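Local coordinates for protein glucuronoarabinoxylan endo-1,4-beta-xylanase (Clostridium papyrosolvens, PDB 4FMV) that probably cleaves internal beta-1,4 links of xylan as a family 30 glycoside hydrolase, this chain being its (beta/alpha)8 barrel with an attached beta-sandwich domain, at residues V5-I16 / I294-T304. Residues are numbered along the deposited sequence; the frame is centred on the assembly and turned at random.
Sequences VTVNLGSTKQEI and IRPGYKRVDAT
D302 OD2 is gripped from the 5-16 side by S11 OG, which donates to it over 2.6 Å, on the anti side and tilted out of the carboxylate plane; K13 NZ adds a long, weak salt bridge to D302 OD2 at 3.8 Å. With OG anti to the backbone N (chi1 -175°), S11 delivers its hydroxyl directly to that oxygen. K13 also lays its CG over one face of the R300 guanidinium, 3.4 Å from R300 NH2. In the plane of that guanidinium, R300 NE gives a straight bond of 2.8 Å to Q14 OE1; a bend at chi3 (78°) brings NE to this amide oxygen, with the amide and guanidinium planes 59° apart. Second partners steady both polar ends: N258 OD1 accepts from R300 NH2, and the backbone oxygens of M254 and M259 from Q14 NE2. The backbones run antiparallel, with a beta bulge shifting the register by one between T12 and E15. At one end T6 N donates to T304 OG1 (2.9 Å), a side chain taking the place of a backbone acceptor; at the other, I16 O receives G297 N (2.8 Å) from the type II turn 295-298, and I16 CG1 packs on I294 CG2 (3.7 Å). V7, V301 and A303 make a small apolar patch. The chain corners at L9-G10, where N8 OD1 closes an Asx turn onto G10 N and also takes N342 ND2. Strand 5-8 lies between 299-303 and 334-341 in the beta domain, whereas strand 11-22 continues into the barrel between 45-49 and 261-266; strand 299-303, following helix 282-291, pairs with both and passes on to 311-318, stitching the two domains together.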
ATOM      1  N   VAL A   5      -8.696  -6.796  25.538  1.00 25.19           N
ATOM      2  CA  VAL A   5      -8.812  -5.866  24.431  1.00 22.22           C
ATOM      3  C   VAL A   5     -10.265  -5.416  24.345  1.00 24.25           C
ATOM      4  O   VAL A   5     -11.184  -6.244  24.350  1.00 26.41           O
ATOM      5  CB  VAL A   5      -8.416  -6.522  23.097  1.00 21.80           C
ATOM      6  CG1 VAL A   5      -8.887  -5.670  21.915  1.00 20.46           C
ATOM      7  CG2 VAL A   5      -6.922  -6.711  23.033  1.00 20.09           C
ATOM      8  N   THR A   6     -10.471  -4.106  24.291  1.00 23.91           N
ATOM      9  CA  THR A   6     -11.795  -3.539  24.048  1.00 24.45           C
ATOM     10  C   THR A   6     -11.886  -3.107  22.589  1.00 22.77           C
ATOM     11  O   THR A   6     -11.115  -2.262  22.140  1.00 23.83           O
ATOM     12  CB  THR A   6     -12.048  -2.321  24.948  1.00 26.89           C
ATOM     13  OG1 THR A   6     -11.859  -2.693  26.320  1.00 28.43           O
ATOM     14  CG2 THR A   6     -13.463  -1.798  24.765  1.00 28.88           C
ATOM     15  N   VAL A   7     -12.800  -3.705  21.837  1.00 21.35           N
ATOM     16  CA  VAL A   7     -13.018  -3.287  20.453  1.00 20.67           C
ATOM     17  C   VAL A   7     -14.274  -2.428  20.412  1.00 20.49           C
ATOM     18  O   VAL A   7     -15.376  -2.913  20.699  1.00 18.39           O
ATOM     19  CB  VAL A   7     -13.137  -4.493  19.493  1.00 19.33           C
ATOM     20  CG1 VAL A   7     -13.348  -4.024  18.054  1.00 16.72           C
ATOM     21  CG2 VAL A   7     -11.890  -5.345  19.571  1.00 18.73           C
ATOM     22  N   ASN A   8     -14.122  -1.141  20.108  1.00 20.23           N
ATOM     23  CA  ASN A   8     -15.302  -0.284  20.124  1.00 20.73           C
ATOM     24  C   ASN A   8     -15.742  -0.092  18.700  1.00 19.37           C
ATOM     25  O   ASN A   8     -15.174   0.700  17.957  1.00 20.94           O
ATOM     26  CB  ASN A   8     -14.978   1.073  20.758  1.00 22.73           C
ATOM     27  CG  ASN A   8     -16.176   2.024  20.761  1.00 26.07           C
ATOM     28  OD1 ASN A   8     -17.307   1.618  20.491  1.00 27.38           O
ATOM     29  ND2 ASN A   8     -15.927   3.293  21.066  1.00 25.57           N
ATOM     30  N   LEU A   9     -16.822  -0.774  18.357  1.00 21.33           N
ATOM     31  CA  LEU A   9     -17.303  -0.844  16.983  1.00 22.83           C
ATOM     32  C   LEU A   9     -17.943   0.477  16.594  1.00 25.28           C
ATOM     33  O   LEU A   9     -18.219   0.726  15.420  1.00 23.18           O
ATOM     34  CB  LEU A   9     -18.329  -1.973  16.859  1.00 22.27           C
ATOM     35  CG  LEU A   9     -17.765  -3.369  17.113  1.00 23.50           C
ATOM     36  CD1 LEU A   9     -18.867  -4.409  17.235  1.00 25.58           C
ATOM     37  CD2 LEU A   9     -16.771  -3.735  15.999  1.00 20.01           C
ATOM     38  N   GLY A  10     -18.186   1.314  17.601  1.00 26.72           N
ATOM     39  CA  GLY A  10     -18.885   2.566  17.404  1.00 26.20           C
ATOM     40  C   GLY A  10     -17.921   3.713  17.216  1.00 26.03           C
ATOM     41  O   GLY A  10     -18.340   4.842  16.930  1.00 24.79           O
ATOM     42  N   SER A  11     -16.626   3.438  17.371  1.00 22.22           N
ATOM     43  CA  SER A  11     -15.639   4.498  17.205  1.00 22.08           C
ATOM     44  C   SER A  11     -14.750   4.228  15.999  1.00 23.18           C
ATOM     45  O   SER A  11     -13.808   3.424  16.076  1.00 25.15           O
ATOM     46  CB  SER A  11     -14.784   4.612  18.470  1.00 20.83           C
ATOM     47  OG  SER A  11     -13.885   5.701  18.380  1.00 22.66           O
ATOM     48  N   THR A  12     -14.974   4.991  14.933  1.00 19.68           N
ATOM     49  CA  THR A  12     -14.299   4.761  13.668  1.00 18.31           C
ATOM     50  C   THR A  12     -13.117   5.704  13.438  1.00 18.50           C
ATOM     51  O   THR A  12     -13.083   6.834  13.891  1.00 20.82           O
ATOM     52  CB  THR A  12     -15.257   4.771  12.434  1.00 31.98           C
ATOM     53  OG1 THR A  12     -16.010   5.991  12.388  1.00 28.52           O
ATOM     54  CG2 THR A  12     -16.206   3.574  12.466  1.00 31.83           C
ATOM     55  N   LYS A  13     -12.152   5.178  12.710  1.00 16.19           N
ATOM     56  CA  LYS A  13     -10.831   5.720  12.467  1.00 18.34           C
ATOM     57  C   LYS A  13     -10.815   5.766  10.954  1.00 20.50           C
ATOM     58  O   LYS A  13     -11.878   6.015  10.374  1.00 20.26           O
ATOM     59  CB  LYS A  13      -9.737   4.853  13.067  1.00 20.65           C
ATOM     60  CG  LYS A  13      -9.837   4.787  14.573  1.00 23.73           C
ATOM     61  CD  LYS A  13     -10.024   6.174  15.133  1.00 26.22           C
ATOM     62  CE  LYS A  13      -9.796   6.204  16.628  1.00 32.44           C
ATOM     63  NZ  LYS A  13      -9.693   7.614  17.123  1.00 36.56           N
ATOM     64  N   GLN A  14      -9.636   5.811  10.334  1.00 15.38           N
ATOM     65  CA  GLN A  14      -9.538   5.948   8.877  1.00 13.20           C
ATOM     66  C   GLN A  14     -10.286   4.877   8.056  1.00 12.85           C
ATOM     67  O   GLN A  14     -10.489   3.745   8.492  1.00 12.85           O
ATOM     68  CB  GLN A  14      -8.069   5.932   8.445  1.00 13.23           C
ATOM     69  CG  GLN A  14      -7.461   4.532   8.275  1.00 13.46           C
ATOM     70  CD  GLN A  14      -6.782   3.993   9.549  1.00 12.98           C
ATOM     71  OE1 GLN A  14      -7.192   4.287  10.667  1.00 12.24           O
ATOM     72  NE2 GLN A  14      -5.747   3.192   9.363  1.00  7.76           N
ATOM     73  N   GLU A  15     -10.721   5.271   6.866  1.00 13.48           N
ATOM     74  CA  GLU A  15     -11.348   4.355   5.927  1.00 14.75           C
ATOM     75  C   GLU A  15     -10.279   3.524   5.225  1.00 16.98           C
ATOM     76  O   GLU A  15      -9.200   4.025   4.905  1.00 19.95           O
ATOM     77  CB  GLU A  15     -12.139   5.139   4.885  1.00 21.84           C
ATOM     78  CG  GLU A  15     -12.848   4.256   3.863  1.00 28.19           C
ATOM     79  CD  GLU A  15     -13.698   5.071   2.902  1.00 35.31           C
ATOM     80  OE1 GLU A  15     -13.726   6.313   3.042  1.00 41.07           O
ATOM     81  OE2 GLU A  15     -14.336   4.477   2.013  1.00 34.32           O
ATOM     82  N   ILE A  16     -10.563   2.249   5.007  1.00 12.85           N
ATOM     83  CA  ILE A  16      -9.586   1.379   4.361  1.00 12.77           C
ATOM     84  C   ILE A  16      -9.762   1.400   2.850  1.00 13.79           C
ATOM     85  O   ILE A  16     -10.840   1.098   2.339  1.00 12.76           O
ATOM     86  CB  ILE A  16      -9.685  -0.062   4.882  1.00 11.26           C
ATOM     87  CG1 ILE A  16      -9.499  -0.083   6.408  1.00 11.38           C
ATOM     88  CG2 ILE A  16      -8.635  -0.936   4.212  1.00  8.53           C
ATOM     89  CD1 ILE A  16      -8.167   0.513   6.841  1.00 13.34           C
ATOM     90  N   ILE A 294     -10.233  -7.380   5.161  1.00 10.03           N
ATOM     91  CA  ILE A 294     -10.604  -5.989   5.381  1.00  9.20           C
ATOM     92  C   ILE A 294     -10.757  -5.398   3.997  1.00 10.66           C
ATOM     93  O   ILE A 294      -9.785  -4.940   3.384  1.00  7.70           O
ATOM     94  CB  ILE A 294      -9.449  -5.245   6.104  1.00 10.55           C
ATOM     95  CG1 ILE A 294      -9.025  -5.998   7.360  1.00 12.52           C
ATOM     96  CG2 ILE A 294      -9.829  -3.791   6.432  1.00  9.04           C
ATOM     97  CD1 ILE A 294      -7.712  -5.469   7.982  1.00 14.30           C
ATOM     98  N   ARG A 295     -12.011  -5.252   3.591  1.00 14.31           N
ATOM     99  CA  ARG A 295     -12.342  -4.932   2.208  1.00 14.30           C
ATOM    100  C   ARG A 295     -12.330  -3.423   2.015  1.00 13.71           C
ATOM    101  O   ARG A 295     -12.541  -2.671   2.960  1.00 17.17           O
ATOM    102  CB  ARG A 295     -13.729  -5.491   1.856  1.00 11.62           C
ATOM    103  CG  ARG A 295     -13.865  -7.008   2.027  1.00 11.68           C
ATOM    104  CD  ARG A 295     -12.713  -7.720   1.329  1.00 11.15           C
ATOM    105  NE  ARG A 295     -12.582  -7.343  -0.078  1.00  9.90           N
ATOM    106  CZ  ARG A 295     -11.545  -7.681  -0.839  1.00 11.18           C
ATOM    107  NH1 ARG A 295     -10.561  -8.399  -0.316  1.00  6.69           N
ATOM    108  NH2 ARG A 295     -11.489  -7.302  -2.119  1.00 11.15           N
ATOM    109  N   PRO A 296     -12.104  -2.976   0.784  1.00 12.23           N
ATOM    110  CA  PRO A 296     -12.188  -1.545   0.525  1.00 10.14           C
ATOM    111  C   PRO A 296     -13.520  -0.975   1.033  1.00 16.00           C
ATOM    112  O   PRO A 296     -14.596  -1.505   0.710  1.00 15.24           O
ATOM    113  CB  PRO A 296     -12.150  -1.495  -1.003  1.00 11.43           C
ATOM    114  CG  PRO A 296     -11.241  -2.631  -1.356  1.00 14.44           C
ATOM    115  CD  PRO A 296     -11.617  -3.724  -0.388  1.00 15.59           C
ATOM    116  N   GLY A 297     -13.448   0.108   1.804  1.00 15.92           N
ATOM    117  CA  GLY A 297     -14.658   0.707   2.326  1.00 17.45           C
ATOM    118  C   GLY A 297     -14.914   0.381   3.782  1.00 17.55           C
ATOM    119  O   GLY A 297     -15.741   1.023   4.414  1.00 18.69           O
ATOM    120  N   TYR A 298     -14.200  -0.606   4.319  1.00 16.82           N
ATOM    121  CA  TYR A 298     -14.206  -0.868   5.755  1.00 14.17           C
ATOM    122  C   TYR A 298     -13.537   0.316   6.446  1.00 16.29           C
ATOM    123  O   TYR A 298     -12.846   1.117   5.812  1.00 16.16           O
ATOM    124  CB  TYR A 298     -13.419  -2.129   6.096  1.00 11.23           C
ATOM    125  CG  TYR A 298     -14.167  -3.440   5.913  1.00 11.55           C
ATOM    126  CD1 TYR A 298     -15.034  -3.632   4.839  1.00  9.74           C
ATOM    127  CD2 TYR A 298     -13.999  -4.469   6.810  1.00  9.60           C
ATOM    128  CE1 TYR A 298     -15.702  -4.826   4.659  1.00 11.17           C
ATOM    129  CE2 TYR A 298     -14.658  -5.669   6.654  1.00 11.80           C
ATOM    130  CZ  TYR A 298     -15.502  -5.849   5.572  1.00 14.83           C
ATOM    131  OH  TYR A 298     -16.165  -7.045   5.422  1.00 12.26           O
ATOM    132  N   LYS A 299     -13.775   0.451   7.739  1.00 14.97           N
ATOM    133  CA  LYS A 299     -13.083   1.461   8.507  1.00 14.55           C
ATOM    134  C   LYS A 299     -12.326   0.806   9.659  1.00 12.75           C
ATOM    135  O   LYS A 299     -12.790  -0.164  10.235  1.00 12.61           O
ATOM    136  CB  LYS A 299     -14.088   2.478   9.043  1.00 15.59           C
ATOM    137  CG  LYS A 299     -14.727   3.294   7.946  1.00 20.05           C
ATOM    138  CD  LYS A 299     -15.787   4.220   8.484  1.00 26.02           C
ATOM    139  CE  LYS A 299     -16.380   5.057   7.354  1.00 28.92           C
ATOM    140  NZ  LYS A 299     -17.387   6.011   7.896  1.00 32.07           N
ATOM    141  N   ARG A 300     -11.159   1.328  10.000  1.00 11.25           N
ATOM    142  CA  ARG A 300     -10.561   0.903  11.241  1.00 10.43           C
ATOM    143  C   ARG A 300     -11.431   1.434  12.383  1.00 14.45           C
ATOM    144  O   ARG A 300     -12.067   2.493  12.265  1.00 15.52           O
ATOM    145  CB  ARG A 300      -9.132   1.405  11.358  1.00 11.23           C
ATOM    146  CG  ARG A 300      -8.444   0.919  12.604  1.00 13.44           C
ATOM    147  CD  ARG A 300      -6.989   1.307  12.612  1.00 14.07           C
ATOM    148  NE  ARG A 300      -6.797   2.708  12.973  1.00 11.76           N
ATOM    149  CZ  ARG A 300      -6.589   3.130  14.212  1.00 14.84           C
ATOM    150  NH1 ARG A 300      -6.576   2.262  15.211  1.00 14.31           N
ATOM    151  NH2 ARG A 300      -6.413   4.419  14.457  1.00 16.83           N
ATOM    152  N   VAL A 301     -11.490   0.688  13.477  1.00 14.98           N
ATOM    153  CA  VAL A 301     -12.174   1.159  14.675  1.00 16.81           C
ATOM    154  C   VAL A 301     -11.234   1.038  15.866  1.00 17.44           C
ATOM    155  O   VAL A 301     -10.216   0.340  15.790  1.00 14.19           O
ATOM    156  CB  VAL A 301     -13.458   0.356  14.949  1.00 16.10           C
ATOM    157  CG1 VAL A 301     -14.421   0.483  13.770  1.00 16.45           C
ATOM    158  CG2 VAL A 301     -13.124  -1.110  15.206  1.00 19.39           C
ATOM    159  N   ASP A 302     -11.568   1.729  16.956  1.00 18.96           N
ATOM    160  CA  ASP A 302     -10.749   1.712  18.166  1.00 20.97           C
ATOM    161  C   ASP A 302     -10.670   0.342  18.793  1.00 18.64           C
ATOM    162  O   ASP A 302     -11.690  -0.285  19.038  1.00 20.97           O
ATOM    163  CB  ASP A 302     -11.317   2.669  19.215  1.00 25.83           C
ATOM    164  CG  ASP A 302     -10.761   4.051  19.087  1.00 32.42           C
ATOM    165  OD1 ASP A 302      -9.547   4.160  18.802  1.00 31.99           O
ATOM    166  OD2 ASP A 302     -11.534   5.024  19.263  1.00 38.34           O
ATOM    167  N   ALA A 303      -9.453  -0.103  19.070  1.00 17.37           N
ATOM    168  CA  ALA A 303      -9.229  -1.349  19.791  1.00 19.04           C
ATOM    169  C   ALA A 303      -7.975  -1.208  20.642  1.00 19.23           C
ATOM    170  O   ALA A 303      -7.003  -0.550  20.230  1.00 16.95           O
ATOM    171  CB  ALA A 303      -9.087  -2.517  18.818  1.00 16.29           C
ATOM    172  N   THR A 304      -7.983  -1.814  21.826  1.00 19.67           N
ATOM    173  CA  THR A 304      -6.802  -1.733  22.672  1.00 20.60           C
ATOM    174  C   THR A 304      -5.636  -2.290  21.851  1.00 21.02           C
ATOM    175  O   THR A 304      -5.630  -3.470  21.504  1.00 24.63           O
ATOM    176  CB  THR A 304      -7.027  -2.606  23.902  1.00 20.12           C
ATOM    177  OG1 THR A 304      -8.296  -2.270  24.472  1.00 23.76           O
ATOM    178  CG2 THR A 304      -5.923  -2.430  24.947  1.00 15.97           C
TER